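Cryptochrome DASH (Arabidopsis thaliana, PDB 2VTB) repairs cyclobutane pyrimidine dimers in single-stranded DNA as a photolyase, binds DNA without sequence preference, carries FAD and a methenyltetrahydrofolate, and may act as a photoreceptor. Local coordinates at residues Y263-D268 and K312-N317; I44-N49 and V140-E145; I119-P124 and D229-E234. All coordinates share one frame; numbering follows the deposited sequence.

Contact 1: residues Y263-D268 and K312-N317; sequences YFWKKD and KERVAN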
# COMPACT_ATOMS: atom_id res chain seq x y z
N TYR B 263 5.08 34.03 14.98
CA TYR B 263 4.88 34.37 13.57
C TYR B 263 3.48 34.93 13.30
O TYR B 263 3.34 35.97 12.64
CB TYR B 263 5.19 33.18 12.66
CG TYR B 263 5.15 33.55 11.18
CD1 TYR B 263 6.12 34.38 10.63
CD2 TYR B 263 4.13 33.08 10.35
CE1 TYR B 263 6.08 34.73 9.28
CE2 TYR B 263 4.09 33.43 9.01
CZ TYR B 263 5.06 34.26 8.48
OH TYR B 263 5.01 34.61 7.15
N PHE B 264 2.44 34.26 13.81
CA PHE B 264 1.05 34.68 13.60
C PHE B 264 0.72 35.91 14.43
O PHE B 264 0.35 36.95 13.89
CB PHE B 264 0.06 33.56 13.97
CG PHE B 264 -0.00 32.40 12.99
CD1 PHE B 264 0.95 32.22 11.99
CD2 PHE B 264 -1.03 31.46 13.11
CE1 PHE B 264 0.86 31.14 11.11
CE2 PHE B 264 -1.12 30.38 12.24
CZ PHE B 264 -0.17 30.21 11.24
N TRP B 265 0.86 35.79 15.75
CA TRP B 265 0.27 36.76 16.68
C TRP B 265 1.20 37.90 17.08
O TRP B 265 0.83 39.06 16.93
CB TRP B 265 -0.29 36.03 17.90
CG TRP B 265 -1.34 35.01 17.51
CD1 TRP B 265 -1.15 33.67 17.37
CD2 TRP B 265 -2.71 35.27 17.17
NE1 TRP B 265 -2.32 33.07 16.98
CE2 TRP B 265 -3.30 34.02 16.85
CE3 TRP B 265 -3.50 36.42 17.12
CZ2 TRP B 265 -4.64 33.90 16.48
CZ3 TRP B 265 -4.84 36.30 16.76
CH2 TRP B 265 -5.39 35.04 16.44
N LYS B 266 2.39 37.59 17.59
CA LYS B 266 3.30 38.65 18.04
C LYS B 266 3.64 39.61 16.91
O LYS B 266 3.50 40.82 17.06
CB LYS B 266 4.59 38.07 18.62
CG LYS B 266 5.51 39.11 19.27
CD LYS B 266 6.65 38.46 20.03
CE LYS B 266 7.55 39.50 20.67
NZ LYS B 266 8.81 38.89 21.18
N LYS B 267 4.06 39.05 15.77
CA LYS B 267 4.58 39.85 14.66
C LYS B 267 3.55 40.17 13.57
O LYS B 267 3.80 41.03 12.73
CB LYS B 267 5.78 39.14 14.03
CG LYS B 267 7.02 39.13 14.92
CD LYS B 267 8.16 38.39 14.25
CE LYS B 267 9.37 38.26 15.17
NZ LYS B 267 10.09 39.54 15.30
N ASP B 268 2.41 39.47 13.58
CA ASP B 268 1.31 39.74 12.64
C ASP B 268 1.73 39.52 11.18
O ASP B 268 1.29 40.25 10.29
CB ASP B 268 0.81 41.18 12.85
CG ASP B 268 -0.66 41.36 12.54
OD1 ASP B 268 -1.39 40.36 12.43
OD2 ASP B 268 -1.09 42.53 12.43
N LYS B 312 -10.24 35.38 12.13
CA LYS B 312 -11.32 35.99 12.90
C LYS B 312 -10.84 37.19 13.71
O LYS B 312 -11.47 38.25 13.69
CB LYS B 312 -11.92 34.91 13.83
CG LYS B 312 -12.83 35.42 14.95
CD LYS B 312 -13.48 34.24 15.68
CE LYS B 312 -14.74 33.76 14.95
NZ LYS B 312 -15.92 34.64 15.27
N GLU B 313 -9.72 37.04 14.42
CA GLU B 313 -9.22 38.08 15.33
C GLU B 313 -8.34 39.15 14.66
O GLU B 313 -8.16 40.24 15.22
CB GLU B 313 -8.49 37.45 16.52
CG GLU B 313 -9.39 36.66 17.47
CD GLU B 313 -8.64 36.05 18.65
OE1 GLU B 313 -7.61 36.62 19.07
OE2 GLU B 313 -9.09 35.00 19.16
N ARG B 314 -7.80 38.86 13.46
CA ARG B 314 -6.89 39.78 12.76
C ARG B 314 -7.36 40.06 11.32
O ARG B 314 -8.05 41.06 11.09
CB ARG B 314 -5.44 39.24 12.80
CG ARG B 314 -4.79 39.21 14.19
CD ARG B 314 -4.24 40.56 14.62
NE ARG B 314 -3.67 40.55 15.97
CZ ARG B 314 -2.45 40.12 16.28
NH1 ARG B 314 -1.63 39.65 15.36
NH2 ARG B 314 -2.05 40.16 17.55
N VAL B 315 -7.00 39.20 10.37
CA VAL B 315 -7.37 39.38 8.95
C VAL B 315 -7.39 38.06 8.17
O VAL B 315 -6.60 37.15 8.45
CB VAL B 315 -6.42 40.38 8.22
CG1 VAL B 315 -4.98 40.12 8.60
CG2 VAL B 315 -6.58 40.29 6.70
N ALA B 316 -8.29 37.96 7.20
CA ALA B 316 -8.31 36.86 6.24
C ALA B 316 -8.05 37.42 4.85
O ALA B 316 -8.70 38.38 4.43
CB ALA B 316 -9.66 36.14 6.28
N ASN B 317 -7.10 36.83 4.13
CA ASN B 317 -6.79 37.24 2.76
C ASN B 317 -6.08 36.10 2.02
O ASN B 317 -6.14 34.95 2.46
CB ASN B 317 -5.98 38.55 2.75
CG ASN B 317 -4.62 38.40 3.40
OD1 ASN B 317 -4.12 37.29 3.59
ND2 ASN B 317 -4.01 39.52 3.75
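Arg314 grips the backbone oxygen of Trp265 end-on: Arg314 NH1 donates to Trp265 O at 3.0 Å and Arg314 NH2 to the same Trp265 O at 3.1 Å. The oxygen lies almost exactly in the guanidinium plane, so the two bonds fix the rotation of that group. They differ on the acceptor side, because NH1 lies in the carbonyl plane on a lone pair, whereas NH2 is tilted 32° from that plane. Arg314 NH1 also forms a salt bridge with Asp268 OD1 at 3.0 Å, a weak hydrogen bond by its angle, with the carboxylate plane turned 79° against the guanidinium. Asp268 OD1 has a second partner in the hydroxyl of Tyr310.

Both segments are helix ends in the helical, FAD-binding part of the photolyase fold. Asp268, with positive phi, is the first residue past helix 253-266 to leave helical backbone angles, and Arg314 is the first to do so after helix 300-313. The arginine thus reaches a carbonyl in the last turn of one helix from the end of another, where the helix dipole would probably strengthen its hold.

Packing adds the indole of Trp265. Its CE3 lies 3.9 Å above the guanidinium plane of Arg314, over the centre, with the ring steeply inclined to that plane. Arg314 CG, anti to its own carbonyl carbon, lies beside Trp265 CZ3, and the bend at chi2 (-81°) then turns the chain so that the guanidinium meets Trp265 O. Glu313 comes up to the same benzo end, its CB in the ring plane at the edge, while Trp265 NE1 bonds to Glu306 on helix 300-313.

Contact 2: residues I44-N49 and V140-E145; sequences ILWFRN and VFAHKE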
# COMPACT_ATOMS: atom_id res chain seq x y z
N ILE B 44 1.28 0.61 26.23
CA ILE B 44 2.53 1.29 25.90
C ILE B 44 2.29 2.24 24.74
O ILE B 44 1.64 1.88 23.76
CB ILE B 44 3.64 0.27 25.51
CG1 ILE B 44 4.13 -0.48 26.75
CG2 ILE B 44 4.81 0.97 24.82
CD1 ILE B 44 4.74 -1.83 26.43
N LEU B 45 2.80 3.46 24.86
CA LEU B 45 2.75 4.45 23.78
C LEU B 45 4.15 4.60 23.20
O LEU B 45 5.07 5.07 23.87
CB LEU B 45 2.21 5.79 24.28
CG LEU B 45 2.16 6.95 23.27
CD1 LEU B 45 1.23 6.65 22.10
CD2 LEU B 45 1.74 8.23 23.99
N TRP B 46 4.28 4.21 21.93
CA TRP B 46 5.56 4.21 21.23
C TRP B 46 5.69 5.45 20.35
O TRP B 46 5.01 5.57 19.33
CB TRP B 46 5.69 2.90 20.42
CG TRP B 46 6.85 2.84 19.49
CD1 TRP B 46 8.08 3.39 19.68
CD2 TRP B 46 6.89 2.17 18.23
NE1 TRP B 46 8.88 3.12 18.60
CE2 TRP B 46 8.19 2.36 17.70
CE3 TRP B 46 5.97 1.41 17.50
CZ2 TRP B 46 8.58 1.83 16.46
CZ3 TRP B 46 6.36 0.88 16.26
CH2 TRP B 46 7.65 1.10 15.76
N PHE B 47 6.55 6.38 20.77
CA PHE B 47 6.80 7.63 20.04
C PHE B 47 7.83 7.43 18.93
O PHE B 47 8.80 6.70 19.11
CB PHE B 47 7.33 8.73 20.97
CG PHE B 47 6.28 9.40 21.80
CD1 PHE B 47 5.57 10.49 21.29
CD2 PHE B 47 6.01 8.98 23.10
CE1 PHE B 47 4.61 11.13 22.05
CE2 PHE B 47 5.04 9.62 23.86
CZ PHE B 47 4.35 10.70 23.34
N ARG B 48 7.62 8.10 17.79
CA ARG B 48 8.60 8.11 16.71
C ARG B 48 8.80 9.56 16.24
O ARG B 48 9.60 10.28 16.83
CB ARG B 48 8.15 7.18 15.58
CG ARG B 48 8.00 5.73 16.02
CD ARG B 48 7.04 4.96 15.13
NE ARG B 48 7.71 4.36 13.99
CZ ARG B 48 7.09 3.75 12.98
NH1 ARG B 48 7.82 3.21 12.02
NH2 ARG B 48 5.77 3.68 12.92
N ASN B 49 8.08 10.00 15.20
CA ASN B 49 8.14 11.41 14.79
C ASN B 49 6.84 12.14 15.09
O ASN B 49 6.26 12.82 14.25
CB ASN B 49 8.56 11.51 13.32
CG ASN B 49 10.06 11.45 13.15
OD1 ASN B 49 10.78 12.39 13.52
ND2 ASN B 49 10.55 10.35 12.62
N VAL B 140 0.34 -1.88 22.18
CA VAL B 140 1.33 -0.84 21.90
C VAL B 140 0.70 0.09 20.87
O VAL B 140 0.32 -0.36 19.79
CB VAL B 140 2.65 -1.41 21.33
CG1 VAL B 140 3.59 -0.29 20.92
CG2 VAL B 140 3.32 -2.34 22.35
N PHE B 141 0.54 1.36 21.22
CA PHE B 141 0.01 2.36 20.29
C PHE B 141 1.14 3.15 19.67
O PHE B 141 2.14 3.46 20.34
CB PHE B 141 -0.96 3.32 20.99
CG PHE B 141 -2.32 2.72 21.26
CD1 PHE B 141 -3.32 2.78 20.31
CD2 PHE B 141 -2.58 2.10 22.47
CE1 PHE B 141 -4.58 2.23 20.55
CE2 PHE B 141 -3.83 1.55 22.73
CZ PHE B 141 -4.83 1.61 21.77
N ALA B 142 0.98 3.49 18.39
CA ALA B 142 1.95 4.30 17.65
C ALA B 142 1.30 4.91 16.41
O ALA B 142 0.24 4.44 15.96
CB ALA B 142 3.16 3.45 17.25
N HIS B 143 1.92 5.96 15.86
CA HIS B 143 1.49 6.51 14.58
C HIS B 143 2.00 5.66 13.42
O HIS B 143 3.13 5.16 13.46
CB HIS B 143 1.92 7.98 14.41
CG HIS B 143 0.98 8.95 15.06
ND1 HIS B 143 1.29 9.61 16.23
CD2 HIS B 143 -0.26 9.36 14.72
CE1 HIS B 143 0.28 10.39 16.58
NE2 HIS B 143 -0.67 10.26 15.68
N LYS B 144 1.15 5.50 12.41
CA LYS B 144 1.50 4.82 11.17
C LYS B 144 2.45 5.67 10.32
O LYS B 144 2.22 6.86 10.15
CB LYS B 144 0.22 4.55 10.36
CG LYS B 144 0.39 3.73 9.08
CD LYS B 144 0.58 2.25 9.37
CE LYS B 144 0.86 1.45 8.11
NZ LYS B 144 2.22 1.72 7.57
N GLU B 145 3.49 5.04 9.79
CA GLU B 145 4.38 5.70 8.83
C GLU B 145 4.14 5.14 7.43
O GLU B 145 3.33 4.22 7.25
CB GLU B 145 5.83 5.55 9.27
CG GLU B 145 6.16 6.37 10.51
CD GLU B 145 6.37 7.84 10.20
OE1 GLU B 145 6.01 8.29 9.09
OE2 GLU B 145 6.93 8.55 11.06
O HOH W 1 4.20 6.87 17.16
O HOH W 2 5.84 8.98 13.67
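Trp46 and Ala142 meet where strands 42-47 and 137-143 run side by side and parallel: the indole CE3 of Trp46 lies 3.5 Å from Ala142 CB, with Val140 CG1 against Trp46 CB. Two backbone bonds join the strands, Phe141 N to Ile44 O and Trp46 N to Phe141 O, both 2.8 Å. Further on the strands part, and a water takes over, donating to Trp46 O and accepting from His143 N.

Beyond the strand ends Arg48 reaches back across the gap. Its guanidinium lies between two groups, each offset toward the rim: Glu145 CG sits 3.5 Å above one face of the Arg48 plane and Trp46 CH2 3.7 Å above the opposite face. Arg48 NH2 also makes a weak bond to His143 O at 3.1 Å. A turn at chi3 (89°) swings the group into this slot, with the Arg48 CD methylene over a face of the indole. The Glu145 carboxylate stands 89° to the guanidinium and does not pair with it; a second water links its OE2 to Asn49 N.

The next shell fixes these groups. Glu154 of helix 148-164 forms salt bridges with Arg48 and Lys144 and accepts from Glu145 N, while Arg334 pairs with Glu145 OE1. Asp50 binds both the backbone N of Arg48 and His143 ND1. Helices 124-135 and 148-164 cover the Trp46 face, and helix 57-64 covers the face carrying Leu45 and Phe141. The Asn49 side chain is about 7 Å from a bound methenyltetrahydrofolate. Central parallel strands flanked by helices on both faces are the hallmark of the Rossmann-like alpha/beta domain of photolyases.

Contact 3: residues I119-P124 and D229-E234; sequences IRSGKP and DVPTLE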
# COMPACT_ATOMS: atom_id res chain seq x y z
N ILE B 119 13.18 6.34 28.01
CA ILE B 119 14.12 6.43 26.89
C ILE B 119 15.13 5.29 26.95
O ILE B 119 15.77 5.07 27.97
CB ILE B 119 14.87 7.78 26.88
CG1 ILE B 119 13.88 8.94 26.74
CG2 ILE B 119 15.87 7.83 25.73
CD1 ILE B 119 14.53 10.31 26.85
N ARG B 120 15.24 4.57 25.83
CA ARG B 120 16.16 3.43 25.70
C ARG B 120 16.89 3.52 24.36
O ARG B 120 16.33 3.98 23.38
CB ARG B 120 15.39 2.11 25.77
CG ARG B 120 14.83 1.75 27.14
CD ARG B 120 15.94 1.41 28.13
NE ARG B 120 15.42 0.98 29.43
CZ ARG B 120 15.15 1.78 30.47
NH1 ARG B 120 15.33 3.10 30.40
NH2 ARG B 120 14.69 1.25 31.60
N SER B 121 18.14 3.08 24.33
CA SER B 121 18.90 3.00 23.09
C SER B 121 18.84 1.57 22.59
O SER B 121 19.21 0.64 23.31
CB SER B 121 20.36 3.42 23.31
OG SER B 121 20.45 4.83 23.51
N GLY B 122 18.35 1.40 21.37
CA GLY B 122 18.21 0.07 20.77
C GLY B 122 17.11 0.02 19.73
O GLY B 122 16.41 1.02 19.48
N LYS B 123 16.94 -1.15 19.13
CA LYS B 123 15.93 -1.39 18.12
C LYS B 123 14.57 -1.58 18.78
O LYS B 123 14.45 -2.38 19.72
CB LYS B 123 16.28 -2.63 17.31
CG LYS B 123 17.57 -2.51 16.53
CD LYS B 123 17.86 -3.77 15.75
CE LYS B 123 19.16 -3.65 14.99
NZ LYS B 123 19.56 -4.98 14.42
N PRO B 124 13.53 -0.86 18.30
CA PRO B 124 12.18 -1.01 18.85
C PRO B 124 11.66 -2.45 18.90
O PRO B 124 11.00 -2.83 19.86
CB PRO B 124 11.31 -0.18 17.90
CG PRO B 124 12.24 0.82 17.32
CD PRO B 124 13.57 0.13 17.21
N ASP B 229 18.38 7.95 30.77
CA ASP B 229 18.99 9.24 30.47
C ASP B 229 18.92 9.53 28.98
O ASP B 229 18.67 8.63 28.16
CB ASP B 229 20.43 9.28 30.96
CG ASP B 229 20.53 9.33 32.47
OD1 ASP B 229 20.07 10.34 33.06
OD2 ASP B 229 21.06 8.36 33.05
N VAL B 230 19.13 10.79 28.65
CA VAL B 230 19.17 11.22 27.26
C VAL B 230 20.57 10.92 26.74
O VAL B 230 21.56 11.40 27.30
CB VAL B 230 18.88 12.73 27.13
CG1 VAL B 230 18.85 13.14 25.67
CG2 VAL B 230 17.55 13.07 27.82
N PRO B 231 20.67 10.11 25.68
CA PRO B 231 21.99 9.76 25.18
C PRO B 231 22.69 10.96 24.54
O PRO B 231 22.04 11.77 23.88
CB PRO B 231 21.71 8.67 24.15
CG PRO B 231 20.30 8.91 23.72
CD PRO B 231 19.59 9.49 24.89
N THR B 232 23.99 11.09 24.77
CA THR B 232 24.79 12.13 24.13
C THR B 232 25.02 11.75 22.67
O THR B 232 25.04 10.57 22.33
CB THR B 232 26.17 12.31 24.81
OG1 THR B 232 26.98 11.15 24.58
CG2 THR B 232 26.02 12.56 26.31
N LEU B 233 25.21 12.76 21.83
CA LEU B 233 25.56 12.53 20.42
C LEU B 233 26.87 11.76 20.27
O LEU B 233 27.05 10.99 19.32
CB LEU B 233 25.66 13.86 19.67
CG LEU B 233 24.36 14.62 19.40
CD1 LEU B 233 24.65 15.87 18.58
CD2 LEU B 233 23.33 13.74 18.70
N GLU B 234 27.78 11.95 21.23
CA GLU B 234 29.11 11.34 21.17
C GLU B 234 29.01 9.81 21.34
O GLU B 234 29.70 9.06 20.66
CB GLU B 234 30.05 11.97 22.21
CG GLU B 234 29.79 13.48 22.44
CD GLU B 234 31.04 14.28 22.78
OE1 GLU B 234 31.07 14.94 23.84
OE2 GLU B 234 32.00 14.25 21.97
O HOH W 3 18.27 5.96 28.12
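Ile119 points its side chain at the 229-234 loop, and its two branches meet different partners. The CG2 methyl, set anti to the backbone N by a chi1 of -60°, lies 3.8 Å from Asp229 O and 4.2 Å from Pro231 CD. The other branch extends through CG1, with chi2 near 175°, and brings CD1 to 4.2 Å from Val230 CG2. Val230 starts off away from the strand, yet its CG2 still reaches Ile119 CD1; its side chain also packs on Val104 and Arg107 of helix 93-111.

The proline ring sits at an angle to the isoleucine chain and leans toward the strand. While its CD meets Ile119, its CB and CG come up to the hydroxyl of Ser121, with Ser121 OG 4.1 Å from Pro231 CG. This is loose contact at the margin, and Leu75 of the neighbouring strand 68-75 also touches both residues.

Polar linkage across the contact runs through one water, which donates to Ile119 O and to Asp229 O, each at 2.7 Å. The same Ile119 O accepts from Arg120 NH1, which lies above the carbonyl plane. Direct polar bonds to the chain just before the loop come from Arg120 NH2, which holds Asp226 O, and from the backbone of Ile119, joined to Trp227. Residues 229-231 are thus held against edge strand 118-121 by apolar fit and one bridging water, not by direct hydrogen bonds.

Contacts 2 and 3 belong to the five-stranded parallel sheet of the alpha/beta domain: contact 2 joins two adjacent inner strands, contact 3 lays a loop along the edge strand 118-121. Their centres are about 17 Å apart, and they touch where Trp46 CZ2 packs on Pro124 CB at 3.7 Å. Along the chain their segments alternate, 44-49, 119-124, 140-145 and 229-234, so the two contacts cross. Contact 1 follows both in sequence and ties two helix ends in the helical, FAD-binding part, its centre about 34 Å from that of contact 2 and about 40 Å from that of contact 3. Contact 2 lies near a bound folate and contact 1 near FAD, whereas contact 3 is away from both, so the three sample both domains.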